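Local coordinates for putative regulatory protein SCO4313 (PDB 2OI8) that probably binds cis-regulatory DNA as a dimeric transcription regulator of the TetR family, at residues F179-E190 with S202-L213. Sequence-based numbering, arbitrary orientation.
Sequences FWSRLHGVLSLE and SALLFEAELKDL
The F206 ring reaches from helix 202-213 onto L183, V186 and L187 of segment 179-190 of helix 170-191, in an antiparallel helix hairpin of the TetR-type C-terminal domain; the axes of the two segments run antiparallel (174°) and come within 9.8 Å. L183 CD2 sits over one face of this ring, toward its rim, 4.1 Å from the centroid and 20° off the normal, a CH-pi contact. V186 CG2 comes at the ring edge, near the plane, 3.6 Å from F206 CD2, while the L187 methyl CD2 meets CE2 obliquely. With F206 CG anti to the backbone N (chi1 -178°), the ring is carried across to these three side chains. Without the ring, as with an alanine here, L183 CD2 loses the face it rests on, and a gap would probably open beside V186 and L187. L183 also links two rings, since its other methyl, CD1, lies 3.5 Å above the plane of F179, over the centre. F179 in turn packs against L213, whose CD2 is 3.6 Å from F179 CA.

The flank bearing R182 and E209 is polar. One water donates to both R182 O and E209 OE1; a second accepts from R182 NH1 and donates to E209 O, so the pair is bridged by solvent within the chain. Their direct charge pairing is intersubunit: R182 NE forms a salt bridge with E209 OE1 of the second subunit, reciprocated by the symmetric pair, and E209 OE2 is hydrogen-bonded to S178 OG of the second subunit. The hairpin thus contributes to a dimer interface of helices, as in other TetR-family proteins. At the end of the hairpin away from F179 and L213, E190 OE2 is salt-bridged to R97 of helix 89-102, while E190 OE1 accepts a hydrogen bond from S202 OG, modelled very short at 2.4 Å.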
loop_
_atom_site.group_PDB
_atom_site.type_symbol
_atom_site.label_atom_id
_atom_site.label_comp_id
_atom_site.label_asym_id
_atom_site.label_seq_id
_atom_site.Cartn_x
_atom_site.Cartn_y
_atom_site.Cartn_z
ATOM N N PHE A 179 9.494 -10.282 7.291
ATOM C CA PHE A 179 8.712 -11.087 6.366
ATOM C C PHE A 179 7.448 -10.297 5.983
ATOM O O PHE A 179 7.128 -10.119 4.810
ATOM C CB PHE A 179 8.410 -12.419 7.077
ATOM C CG PHE A 179 7.434 -13.321 6.371
ATOM C CD1 PHE A 179 6.065 -13.117 6.488
ATOM C CD2 PHE A 179 7.887 -14.431 5.661
ATOM C CE1 PHE A 179 5.170 -13.959 5.866
ATOM C CE2 PHE A 179 6.992 -15.291 5.042
ATOM C CZ PHE A 179 5.633 -15.056 5.148
ATOM N N TRP A 180 6.742 -9.816 6.997
ATOM C CA TRP A 180 5.524 -9.051 6.809
ATOM C C TRP A 180 5.762 -7.855 5.870
ATOM O O TRP A 180 5.063 -7.681 4.872
ATOM C CB TRP A 180 5.050 -8.566 8.175
ATOM C CG TRP A 180 3.628 -8.168 8.264
ATOM C CD1 TRP A 180 3.143 -6.977 8.713
ATOM C CD2 TRP A 180 2.497 -8.960 7.924
ATOM N NE1 TRP A 180 1.779 -6.974 8.666
ATOM C CE2 TRP A 180 1.351 -8.179 8.181
ATOM C CE3 TRP A 180 2.334 -10.257 7.421
ATOM C CZ2 TRP A 180 0.044 -8.654 7.967
ATOM C CZ3 TRP A 180 1.020 -10.733 7.195
ATOM C CH2 TRP A 180 -0.098 -9.925 7.470
ATOM N N SER A 181 6.769 -7.047 6.172
ATOM C CA SER A 181 6.911 -5.789 5.470
ATOM C C SER A 181 7.515 -6.016 4.110
ATOM O O SER A 181 7.048 -5.446 3.149
ATOM C CB SER A 181 7.749 -4.819 6.278
ATOM O OG SER A 181 9.050 -5.344 6.372
ATOM N N ARG A 182 8.537 -6.854 4.019
ATOM C CA ARG A 182 9.153 -7.164 2.726
ATOM C C ARG A 182 8.178 -7.714 1.654
ATOM O O ARG A 182 8.198 -7.262 0.497
ATOM C CB ARG A 182 10.357 -8.101 2.899
ATOM C CG ARG A 182 11.535 -7.401 3.515
ATOM C CD ARG A 182 12.787 -8.251 3.583
ATOM N NE ARG A 182 13.760 -7.655 4.508
ATOM C CZ ARG A 182 14.919 -8.217 4.866
ATOM N NH1 ARG A 182 15.281 -9.394 4.382
ATOM N NH2 ARG A 182 15.720 -7.596 5.718
ATOM N N LEU A 183 7.332 -8.668 2.041
ATOM C CA LEU A 183 6.371 -9.293 1.109
ATOM C C LEU A 183 5.146 -8.431 0.752
ATOM O O LEU A 183 4.573 -8.544 -0.354
ATOM C CB LEU A 183 5.930 -10.657 1.666
ATOM C CG LEU A 183 7.106 -11.624 1.857
ATOM C CD1 LEU A 183 6.602 -12.928 2.387
ATOM C CD2 LEU A 183 7.908 -11.841 0.576
ATOM N N HIS A 184 4.732 -7.592 1.704
ATOM C CA HIS A 184 3.704 -6.585 1.448
ATOM C C HIS A 184 4.214 -5.495 0.523
ATOM O O HIS A 184 3.452 -4.981 -0.297
ATOM C CB HIS A 184 3.158 -6.014 2.741
ATOM C CG HIS A 184 2.188 -6.930 3.415
ATOM N ND1 HIS A 184 0.909 -7.132 2.939
ATOM C CD2 HIS A 184 2.316 -7.723 4.507
ATOM C CE1 HIS A 184 0.289 -8.011 3.710
ATOM N NE2 HIS A 184 1.116 -8.375 4.677
ATOM N N GLY A 185 5.511 -5.186 0.641
ATOM C CA GLY A 185 6.189 -4.216 -0.216
ATOM C C GLY A 185 6.005 -4.640 -1.645
ATOM O O GLY A 185 5.569 -3.852 -2.467
ATOM N N VAL A 186 6.287 -5.905 -1.951
ATOM C CA VAL A 186 6.084 -6.348 -3.330
ATOM C C VAL A 186 4.613 -6.600 -3.698
ATOM O O VAL A 186 4.186 -6.209 -4.763
ATOM C CB VAL A 186 7.063 -7.456 -3.780
ATOM C CG1 VAL A 186 7.965 -7.881 -2.659
ATOM C CG2 VAL A 186 6.342 -8.630 -4.448
ATOM N N LEU A 187 3.828 -7.164 -2.795
ATOM C CA LEU A 187 2.425 -7.382 -3.096
ATOM C C LEU A 187 1.670 -6.101 -3.388
ATOM O O LEU A 187 0.922 -6.020 -4.368
ATOM C CB LEU A 187 1.727 -8.178 -1.976
ATOM C CG LEU A 187 2.157 -9.640 -1.894
ATOM C CD1 LEU A 187 1.506 -10.309 -0.694
ATOM C CD2 LEU A 187 1.844 -10.378 -3.205
ATOM N N SER A 188 1.854 -5.088 -2.562
ATOM C CA SER A 188 1.071 -3.891 -2.793
ATOM C C SER A 188 1.649 -3.045 -3.908
ATOM O O SER A 188 0.917 -2.357 -4.606
ATOM C CB SER A 188 0.889 -3.110 -1.514
ATOM O OG SER A 188 2.125 -2.984 -0.887
ATOM N N LEU A 189 2.954 -3.129 -4.132
ATOM C CA LEU A 189 3.521 -2.464 -5.310
ATOM C C LEU A 189 3.009 -3.077 -6.565
ATOM O O LEU A 189 2.698 -2.355 -7.487
ATOM C CB LEU A 189 5.052 -2.451 -5.326
ATOM C CG LEU A 189 5.724 -1.457 -4.375
ATOM C CD1 LEU A 189 7.222 -1.622 -4.509
ATOM C CD2 LEU A 189 5.318 -0.010 -4.688
ATOM N N GLU A 190 2.896 -4.403 -6.619
ATOM C CA GLU A 190 2.316 -5.011 -7.823
ATOM C C GLU A 190 0.826 -4.745 -7.972
ATOM O O GLU A 190 0.399 -4.279 -9.032
ATOM C CB GLU A 190 2.692 -6.485 -8.041
ATOM C CG GLU A 190 2.403 -7.476 -6.953
ATOM C CD GLU A 190 3.281 -8.744 -7.091
ATOM O OE1 GLU A 190 3.554 -9.188 -8.239
ATOM O OE2 GLU A 190 3.701 -9.305 -6.047
ATOM N N SER A 202 7.518 -9.724 -11.641
ATOM C CA SER A 202 7.418 -9.406 -10.217
ATOM C C SER A 202 7.231 -10.643 -9.325
ATOM O O SER A 202 7.666 -10.632 -8.182
ATOM C CB SER A 202 6.284 -8.408 -9.972
ATOM O OG SER A 202 5.017 -9.028 -10.128
ATOM N N ALA A 203 6.601 -11.697 -9.847
ATOM C CA ALA A 203 6.513 -12.965 -9.128
ATOM C C ALA A 203 7.910 -13.517 -8.789
ATOM O O ALA A 203 8.100 -14.157 -7.749
ATOM C CB ALA A 203 5.719 -13.977 -9.932
ATOM N N LEU A 204 8.878 -13.258 -9.664
ATOM C CA LEU A 204 10.259 -13.720 -9.453
ATOM C C LEU A 204 10.935 -12.824 -8.437
ATOM O O LEU A 204 11.628 -13.323 -7.548
ATOM C CB LEU A 204 11.060 -13.768 -10.762
ATOM C CG LEU A 204 11.048 -15.027 -11.645
ATOM C CD1 LEU A 204 9.755 -15.840 -11.569
ATOM C CD2 LEU A 204 11.376 -14.675 -13.105
ATOM N N LEU A 205 10.705 -11.510 -8.563
ATOM C CA LEU A 205 11.059 -10.560 -7.493
ATOM C C LEU A 205 10.570 -11.038 -6.114
ATOM O O LEU A 205 11.345 -11.077 -5.156
ATOM C CB LEU A 205 10.561 -9.139 -7.788
ATOM C CG LEU A 205 10.695 -8.185 -6.589
ATOM C CD1 LEU A 205 12.138 -8.020 -6.090
ATOM C CD2 LEU A 205 10.057 -6.828 -6.861
ATOM N N PHE A 206 9.304 -11.430 -6.042
ATOM C CA PHE A 206 8.711 -11.942 -4.818
ATOM C C PHE A 206 9.471 -13.167 -4.332
ATOM O O PHE A 206 9.811 -13.243 -3.145
ATOM C CB PHE A 206 7.225 -12.271 -5.051
ATOM C CG PHE A 206 6.504 -12.764 -3.822
ATOM C CD1 PHE A 206 6.632 -14.092 -3.398
ATOM C CD2 PHE A 206 5.677 -11.911 -3.099
ATOM C CE1 PHE A 206 5.942 -14.556 -2.257
ATOM C CE2 PHE A 206 4.989 -12.365 -1.940
ATOM C CZ PHE A 206 5.119 -13.690 -1.527
ATOM N N GLU A 207 9.732 -14.115 -5.242
ATOM C CA GLU A 207 10.574 -15.286 -4.937
ATOM C C GLU A 207 11.954 -14.909 -4.413
ATOM O O GLU A 207 12.453 -15.549 -3.473
ATOM C CB GLU A 207 10.779 -16.210 -6.152
ATOM C CG GLU A 207 9.639 -17.139 -6.478
ATOM C CD GLU A 207 9.064 -17.814 -5.259
ATOM O OE1 GLU A 207 9.694 -18.751 -4.709
ATOM O OE2 GLU A 207 7.961 -17.396 -4.855
ATOM N N ALA A 208 12.579 -13.919 -5.054
ATOM C CA ALA A 208 13.896 -13.466 -4.639
ATOM C C ALA A 208 13.835 -12.922 -3.208
ATOM O O ALA A 208 14.616 -13.342 -2.351
ATOM C CB ALA A 208 14.433 -12.430 -5.588
ATOM N N GLU A 209 12.888 -12.023 -2.942
ATOM C CA GLU A 209 12.757 -11.416 -1.619
ATOM C C GLU A 209 12.496 -12.440 -0.529
ATOM O O GLU A 209 13.022 -12.322 0.568
ATOM C CB GLU A 209 11.676 -10.338 -1.619
ATOM C CG GLU A 209 12.132 -9.039 -2.246
ATOM C CD GLU A 209 13.228 -8.375 -1.445
ATOM O OE1 GLU A 209 12.916 -7.749 -0.417
ATOM O OE2 GLU A 209 14.413 -8.478 -1.824
ATOM N N LEU A 210 11.686 -13.445 -0.852
ATOM C CA LEU A 210 11.414 -14.546 0.049
ATOM C C LEU A 210 12.703 -15.308 0.331
ATOM O O LEU A 210 13.087 -15.486 1.482
ATOM C CB LEU A 210 10.359 -15.477 -0.557
ATOM C CG LEU A 210 10.142 -16.879 0.039
ATOM C CD1 LEU A 210 9.697 -16.838 1.508
ATOM C CD2 LEU A 210 9.130 -17.622 -0.802
ATOM N N LYS A 211 13.374 -15.740 -0.729
ATOM C CA LYS A 211 14.594 -16.522 -0.599
ATOM C C LYS A 211 15.585 -15.768 0.303
ATOM O O LYS A 211 16.003 -16.288 1.332
ATOM C CB LYS A 211 15.186 -16.809 -1.984
ATOM C CG LYS A 211 15.494 -18.273 -2.244
ATOM C CD LYS A 211 16.141 -18.510 -3.621
ATOM C CE LYS A 211 15.101 -18.821 -4.716
ATOM N NZ LYS A 211 14.463 -17.606 -5.317
ATOM N N ASP A 212 15.906 -14.532 -0.080
ATOM C CA ASP A 212 16.785 -13.597 0.650
ATOM C C ASP A 212 16.469 -13.485 2.147
ATOM O O ASP A 212 17.319 -13.124 2.964
ATOM C CB ASP A 212 16.612 -12.215 0.013
ATOM C CG ASP A 212 17.822 -11.326 0.173
ATOM O OD1 ASP A 212 18.215 -11.019 1.320
ATOM O OD2 ASP A 212 18.349 -10.889 -0.868
ATOM N N LEU A 213 15.227 -13.796 2.483
ATOM C CA LEU A 213 14.685 -13.576 3.811
ATOM C C LEU A 213 14.768 -14.857 4.631
ATOM O O LEU A 213 14.973 -14.822 5.846
ATOM C CB LEU A 213 13.238 -13.120 3.648
ATOM C CG LEU A 213 12.212 -13.009 4.763
ATOM C CD1 LEU A 213 12.547 -11.878 5.723
ATOM C CD2 LEU A 213 10.882 -12.773 4.075
HETATM O O HOH W 1 10.503 -6.414 -0.360
HETATM O O HOH W 2 14.077 -10.421 1.693
#